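PDB 6GIE: 33-36 kDa outer membrane protein from Acinetobacter baumannii, which is an outer-membrane porin whose beta-barrel probably lets small solutes cross. Local coordinates for residues A[259-273]-A[284-296]. Sequence-based numbering, arbitrary orientation.
With C8E ((hydroxyethyloxy)tri(ethyloxy)octane), chain C.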
loop_
_atom_site.group_PDB
_atom_site.type_symbol
_atom_site.label_atom_id
_atom_site.label_comp_id
_atom_site.label_asym_id
_atom_site.label_seq_id
_atom_site.Cartn_x
_atom_site.Cartn_y
_atom_site.Cartn_z
ATOM N N GLN A 259 6.398 -5.366 -10.272
ATOM C CA GLN A 259 6.814 -4.033 -10.446
ATOM C C GLN A 259 8.279 -3.899 -10.794
ATOM O O GLN A 259 9.123 -4.643 -10.253
ATOM C CB GLN A 259 6.438 -3.182 -9.201
ATOM C CG GLN A 259 6.880 -1.717 -9.300
ATOM C CD GLN A 259 6.462 -0.852 -8.122
ATOM O OE1 GLN A 259 6.013 0.286 -8.310
ATOM N NE2 GLN A 259 6.641 -1.362 -6.900
ATOM N N TYR A 260 8.587 -2.981 -11.729
ATOM C CA TYR A 260 9.981 -2.814 -12.145
ATOM C C TYR A 260 10.362 -1.366 -12.269
ATOM O O TYR A 260 9.700 -0.620 -12.976
ATOM C CB TYR A 260 10.292 -3.512 -13.496
ATOM C CG TYR A 260 11.754 -3.295 -13.976
ATOM C CD1 TYR A 260 12.829 -3.792 -13.248
ATOM C CD2 TYR A 260 12.040 -2.585 -15.114
ATOM C CE1 TYR A 260 14.151 -3.576 -13.639
ATOM C CE2 TYR A 260 13.350 -2.375 -15.546
ATOM C CZ TYR A 260 14.412 -2.870 -14.806
ATOM O OH TYR A 260 15.724 -2.678 -15.209
ATOM N N PHE A 261 11.462 -0.983 -11.626
ATOM C CA PHE A 261 11.988 0.374 -11.754
ATOM C C PHE A 261 12.933 0.409 -12.921
ATOM O O PHE A 261 14.005 -0.124 -12.854
ATOM C CB PHE A 261 12.743 0.790 -10.496
ATOM C CG PHE A 261 11.877 1.307 -9.425
ATOM C CD1 PHE A 261 11.123 0.421 -8.640
ATOM C CD2 PHE A 261 11.827 2.672 -9.152
ATOM C CE1 PHE A 261 10.327 0.902 -7.615
ATOM C CE2 PHE A 261 11.035 3.155 -8.125
ATOM C CZ PHE A 261 10.293 2.261 -7.349
ATOM N N ILE A 262 12.526 1.053 -14.000
ATOM C CA ILE A 262 13.364 1.203 -15.208
ATOM C C ILE A 262 14.545 2.098 -14.847
ATOM O O ILE A 262 15.648 1.871 -15.269
ATOM C CB ILE A 262 12.535 1.838 -16.357
ATOM C CG1 ILE A 262 11.349 0.946 -16.720
ATOM C CG2 ILE A 262 13.406 2.158 -17.562
ATOM C CD1 ILE A 262 10.385 1.592 -17.666
ATOM N N THR A 263 14.273 3.146 -14.075
ATOM C CA THR A 263 15.301 3.945 -13.416
ATOM C C THR A 263 14.743 4.153 -12.041
ATOM O O THR A 263 13.555 3.904 -11.818
ATOM C CB THR A 263 15.480 5.353 -14.005
ATOM O OG1 THR A 263 14.282 6.122 -13.805
ATOM C CG2 THR A 263 15.823 5.255 -15.482
ATOM N N PRO A 264 15.568 4.657 -11.141
ATOM C CA PRO A 264 15.071 4.936 -9.786
ATOM C C PRO A 264 13.891 5.957 -9.798
ATOM O O PRO A 264 13.117 5.999 -8.840
ATOM C CB PRO A 264 16.298 5.505 -9.075
ATOM C CG PRO A 264 17.482 5.012 -9.869
ATOM C CD PRO A 264 17.013 4.897 -11.293
ATOM N N ALA A 265 13.792 6.749 -10.875
ATOM C CA ALA A 265 12.721 7.737 -11.070
ATOM C C ALA A 265 11.417 7.187 -11.662
ATOM O O ALA A 265 10.345 7.787 -11.520
ATOM C CB ALA A 265 13.218 8.848 -11.990
ATOM N N VAL A 266 11.516 6.097 -12.388
ATOM C CA VAL A 266 10.376 5.609 -13.088
ATOM C C VAL A 266 10.162 4.127 -12.883
ATOM O O VAL A 266 11.032 3.323 -13.200
ATOM C CB VAL A 266 10.527 5.903 -14.583
ATOM C CG1 VAL A 266 9.243 5.528 -15.296
ATOM C CG2 VAL A 266 10.802 7.387 -14.791
ATOM N N ALA A 267 8.975 3.774 -12.427
ATOM C CA ALA A 267 8.591 2.373 -12.270
ATOM C C ALA A 267 7.274 2.071 -13.011
ATOM O O ALA A 267 6.426 2.921 -13.146
ATOM C CB ALA A 267 8.497 2.000 -10.772
ATOM N N VAL A 268 7.137 0.872 -13.548
ATOM C CA VAL A 268 5.856 0.432 -14.063
ATOM C C VAL A 268 5.552 -0.912 -13.485
ATOM O O VAL A 268 6.457 -1.623 -12.974
ATOM C CB VAL A 268 5.906 0.321 -15.562
ATOM C CG1 VAL A 268 6.120 1.722 -16.160
ATOM C CG2 VAL A 268 7.030 -0.621 -15.998
ATOM N N GLY A 269 4.270 -1.273 -13.580
ATOM C CA GLY A 269 3.786 -2.446 -12.951
ATOM C C GLY A 269 2.482 -2.968 -13.438
ATOM O O GLY A 269 1.746 -2.314 -14.172
ATOM N N ALA A 270 2.187 -4.178 -12.948
ATOM C CA ALA A 270 1.058 -4.920 -13.404
ATOM C C ALA A 270 0.411 -5.679 -12.287
ATOM O O ALA A 270 1.105 -6.171 -11.386
ATOM C CB ALA A 270 1.503 -5.881 -14.559
ATOM N N ASP A 271 -0.904 -5.857 -12.377
ATOM C CA ASP A 271 -1.638 -6.569 -11.300
ATOM C C ASP A 271 -2.701 -7.452 -11.923
ATOM O O ASP A 271 -3.410 -7.046 -12.877
ATOM C CB ASP A 271 -2.342 -5.577 -10.335
ATOM C CG ASP A 271 -1.424 -4.485 -9.823
ATOM O OD1 ASP A 271 -0.475 -4.808 -9.049
ATOM O OD2 ASP A 271 -1.627 -3.298 -10.227
ATOM N N PHE A 272 -2.824 -8.663 -11.401
ATOM C CA PHE A 272 -3.857 -9.552 -11.844
ATOM C C PHE A 272 -4.535 -10.062 -10.590
ATOM O O PHE A 272 -3.869 -10.661 -9.735
ATOM C CB PHE A 272 -3.268 -10.710 -12.661
ATOM C CG PHE A 272 -4.268 -11.791 -12.966
ATOM C CD1 PHE A 272 -5.545 -11.469 -13.403
ATOM C CD2 PHE A 272 -3.932 -13.104 -12.904
ATOM C CE1 PHE A 272 -6.490 -12.434 -13.702
ATOM C CE2 PHE A 272 -4.873 -14.102 -13.240
ATOM C CZ PHE A 272 -6.163 -13.757 -13.608
ATOM N N VAL A 273 -5.857 -9.908 -10.509
ATOM C CA VAL A 273 -6.597 -10.140 -9.245
ATOM C C VAL A 273 -7.862 -10.879 -9.531
ATOM O O VAL A 273 -8.626 -10.500 -10.413
ATOM C CB VAL A 273 -6.879 -8.831 -8.501
ATOM C CG1 VAL A 273 -7.653 -9.051 -7.197
ATOM C CG2 VAL A 273 -5.559 -8.155 -8.124
ATOM N N ASP A 284 -15.991 -16.059 -10.406
ATOM C CA ASP A 284 -16.553 -14.914 -11.108
ATOM C C ASP A 284 -15.463 -13.976 -11.585
ATOM O O ASP A 284 -15.028 -14.046 -12.722
ATOM C CB ASP A 284 -17.574 -14.147 -10.229
ATOM C CG ASP A 284 -18.976 -14.713 -10.335
ATOM O OD1 ASP A 284 -19.164 -15.694 -11.091
ATOM O OD2 ASP A 284 -19.898 -14.179 -9.677
ATOM N N THR A 285 -14.989 -13.115 -10.710
ATOM C CA THR A 285 -14.437 -11.845 -11.157
ATOM C C THR A 285 -12.911 -11.760 -11.303
ATOM O O THR A 285 -12.175 -12.294 -10.495
ATOM C CB THR A 285 -15.007 -10.716 -10.254
ATOM O OG1 THR A 285 -16.374 -10.511 -10.615
ATOM C CG2 THR A 285 -14.306 -9.406 -10.453
ATOM N N GLN A 286 -12.464 -11.039 -12.317
ATOM C CA GLN A 286 -11.022 -10.819 -12.575
ATOM C C GLN A 286 -10.741 -9.372 -12.862
ATOM O O GLN A 286 -11.539 -8.723 -13.529
ATOM C CB GLN A 286 -10.514 -11.595 -13.809
ATOM C CG GLN A 286 -10.959 -13.026 -13.887
ATOM C CD GLN A 286 -10.187 -13.847 -14.913
ATOM O OE1 GLN A 286 -9.256 -13.354 -15.551
ATOM N NE2 GLN A 286 -10.561 -15.118 -15.056
ATOM N N THR A 287 -9.564 -8.935 -12.455
ATOM C CA THR A 287 -9.082 -7.577 -12.574
ATOM C C THR A 287 -7.660 -7.610 -13.119
ATOM O O THR A 287 -6.766 -8.216 -12.518
ATOM C CB THR A 287 -9.065 -6.891 -11.193
ATOM O OG1 THR A 287 -10.400 -6.871 -10.686
ATOM C CG2 THR A 287 -8.569 -5.432 -11.267
ATOM N N ILE A 288 -7.472 -7.022 -14.302
ATOM C CA ILE A 288 -6.164 -6.814 -14.872
ATOM C C ILE A 288 -5.846 -5.318 -14.689
ATOM O O ILE A 288 -6.709 -4.465 -14.815
ATOM C CB ILE A 288 -6.112 -7.363 -16.314
ATOM C CG1 ILE A 288 -4.818 -6.966 -17.007
ATOM C CG2 ILE A 288 -7.277 -6.851 -17.156
ATOM C CD1 ILE A 288 -3.611 -7.655 -16.450
ATOM N N GLY A 289 -4.594 -5.009 -14.392
ATOM C CA GLY A 289 -4.197 -3.678 -14.036
ATOM C C GLY A 289 -2.762 -3.375 -14.397
ATOM O O GLY A 289 -1.921 -4.254 -14.371
ATOM N N LEU A 290 -2.530 -2.136 -14.819
ATOM C CA LEU A 290 -1.241 -1.596 -15.052
ATOM C C LEU A 290 -1.083 -0.317 -14.241
ATOM O O LEU A 290 -2.018 0.463 -14.098
ATOM C CB LEU A 290 -1.104 -1.211 -16.519
ATOM C CG LEU A 290 -1.099 -2.364 -17.537
ATOM C CD1 LEU A 290 -0.742 -1.814 -18.912
ATOM C CD2 LEU A 290 -0.142 -3.468 -17.202
ATOM N N ASN A 291 0.135 -0.082 -13.804
ATOM C CA ASN A 291 0.433 1.068 -13.058
ATOM C C ASN A 291 1.837 1.639 -13.365
ATOM O O ASN A 291 2.700 0.996 -13.991
ATOM C CB ASN A 291 0.216 0.775 -11.566
ATOM C CG ASN A 291 1.117 -0.290 -11.067
ATOM O OD1 ASN A 291 2.328 -0.077 -10.957
ATOM N ND2 ASN A 291 0.560 -1.484 -10.819
ATOM N N ALA A 292 2.040 2.879 -12.925
ATOM C CA ALA A 292 3.278 3.559 -13.180
ATOM C C ALA A 292 3.552 4.573 -12.114
ATOM O O ALA A 292 2.595 5.143 -11.541
ATOM C CB ALA A 292 3.191 4.284 -14.522
ATOM N N LYS A 293 4.834 4.865 -11.895
ATOM C CA LYS A 293 5.163 5.849 -10.895
ATOM C C LYS A 293 6.450 6.625 -11.180
ATOM O O LYS A 293 7.409 6.086 -11.763
ATOM C CB LYS A 293 5.180 5.171 -9.516
ATOM C CG LYS A 293 6.525 4.739 -9.026
ATOM C CD LYS A 293 6.487 3.989 -7.675
ATOM C CE LYS A 293 5.145 3.306 -7.347
ATOM N NZ LYS A 293 5.353 2.232 -6.329
ATOM N N PHE A 294 6.435 7.904 -10.772
ATOM C CA PHE A 294 7.503 8.817 -11.047
ATOM C C PHE A 294 7.911 9.436 -9.726
ATOM O O PHE A 294 7.065 9.929 -8.943
ATOM C CB PHE A 294 7.071 9.950 -12.048
ATOM C CG PHE A 294 6.432 9.424 -13.285
ATOM C CD1 PHE A 294 5.100 8.933 -13.251
ATOM C CD2 PHE A 294 7.172 9.320 -14.485
ATOM C CE1 PHE A 294 4.526 8.383 -14.395
ATOM C CE2 PHE A 294 6.592 8.758 -15.617
ATOM C CZ PHE A 294 5.277 8.279 -15.567
ATOM N N ARG A 295 9.215 9.516 -9.568
ATOM C CA ARG A 295 9.757 10.083 -8.423
ATOM C C ARG A 295 10.607 11.263 -8.769
ATOM O O ARG A 295 11.354 11.240 -9.749
ATOM C CB ARG A 295 10.551 9.027 -7.620
ATOM C CG ARG A 295 9.713 7.910 -7.042
ATOM C CD ARG A 295 10.605 6.900 -6.297
ATOM N NE ARG A 295 9.791 5.900 -5.606
ATOM C CZ ARG A 295 10.264 4.853 -4.937
ATOM N NH1 ARG A 295 11.566 4.600 -4.822
ATOM N NH2 ARG A 295 9.396 4.050 -4.335
ATOM N N PHE A 296 10.536 12.267 -7.890
ATOM C CA PHE A 296 11.343 13.461 -8.018
ATOM C C PHE A 296 11.476 14.205 -6.663
ATOM O O PHE A 296 11.841 15.369 -6.682
ATOM C CB PHE A 296 10.802 14.398 -9.149
ATOM C CG PHE A 296 9.361 14.847 -8.979
ATOM C CD1 PHE A 296 8.305 14.014 -9.316
ATOM C CD2 PHE A 296 9.062 16.128 -8.514
ATOM C CE1 PHE A 296 6.972 14.435 -9.153
ATOM C CE2 PHE A 296 7.737 16.556 -8.346
ATOM C CZ PHE A 296 6.689 15.719 -8.681
HETATM C C6 C8E C . 8.581 -7.296 -14.942
HETATM C C7 C8E C . 7.151 -6.852 -14.842
HETATM C C8 C8E C . 7.030 -5.355 -14.656
HETATM O O9 C8E C . 6.235 -4.786 -15.720
HETATM C C10 C8E C . 4.835 -5.038 -15.688
HETATM C C11 C8E C . 4.120 -4.481 -16.913
HETATM O O12 C8E C . 3.743 -5.433 -17.928
HETATM C C13 C8E C . 3.578 -6.773 -17.557
HETATM C C14 C8E C . 2.535 -7.506 -18.370
HETATM O O15 C8E C . 2.044 -8.411 -17.385
HETATM C C16 C8E C . 0.924 -9.190 -17.674
HETATM C C17 C8E C . 0.185 -9.381 -16.363
HETATM O O18 C8E C . 1.066 -9.426 -15.248
HETATM C C19 C8E C . 0.312 -9.417 -14.026
HETATM C C20 C8E C . 1.252 -9.471 -12.824
HETATM O O21 C8E C . 1.374 -10.814 -12.335
HETATM O O HOH W 1 4.672 1.038 -10.680
HETATM O O HOH W 2 13.843 5.957 -6.325
HETATM O O HOH W 3 2.163 -4.161 -9.320
#
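Phe-261 and Arg-295 make the tightly packed end of the contact. The CZ corner of the Phe-261 ring sits over the centre of the guanidinium, 3.5 Å from Arg-295 CZ, with the two planes 60° apart, while Ala-267 CB covers one face of the ring. The extended arginine chain runs on to a salt bridge with Glu-26 and a hydrogen bond to Leu-63 O; a water links its NH1 to Pro-264 O. Next along this inward face, Lys-293 CG packs on Ala-267 CB (3.8 Å), and a bend at chi3 (24°) lets NZ donate a hydrogen bond to an in-plane lone pair of Gln-259 OE1, 2.9 Å away. Water joins that same oxygen to Asn-291 OD1. Asn-291 CG lies between its backbone N and carbonyl carbon (chi1 62°), folding the amide over Gly-269, with OD1 3.4 Å from Gly-269 CA; ND2 gives a weak bond to Asp-271 OD2. The backbones form an antiparallel ladder from Val-266/Phe-294 to Val-273/Thr-287, belonging to the C-terminal hairpin of a porin-type beta-barrel; strand 285-295 also pairs with strand 22-35, closing the wall. The outward face is much looser, consistent with a lipid-facing surface. Val-266 CG2 only brushes Phe-294 CD2 at 4.1 Å, the two side chains lying alongside, and Ala-270 CB meets Leu-290 CD2 at 3.9 Å. A detergent molecule lies along this side, its C10 3.6 Å from Ala-270 CB. Farther on, Gln-286 OE1 approaches the edge of the Phe-272 ring, 3.5 Å from CE1.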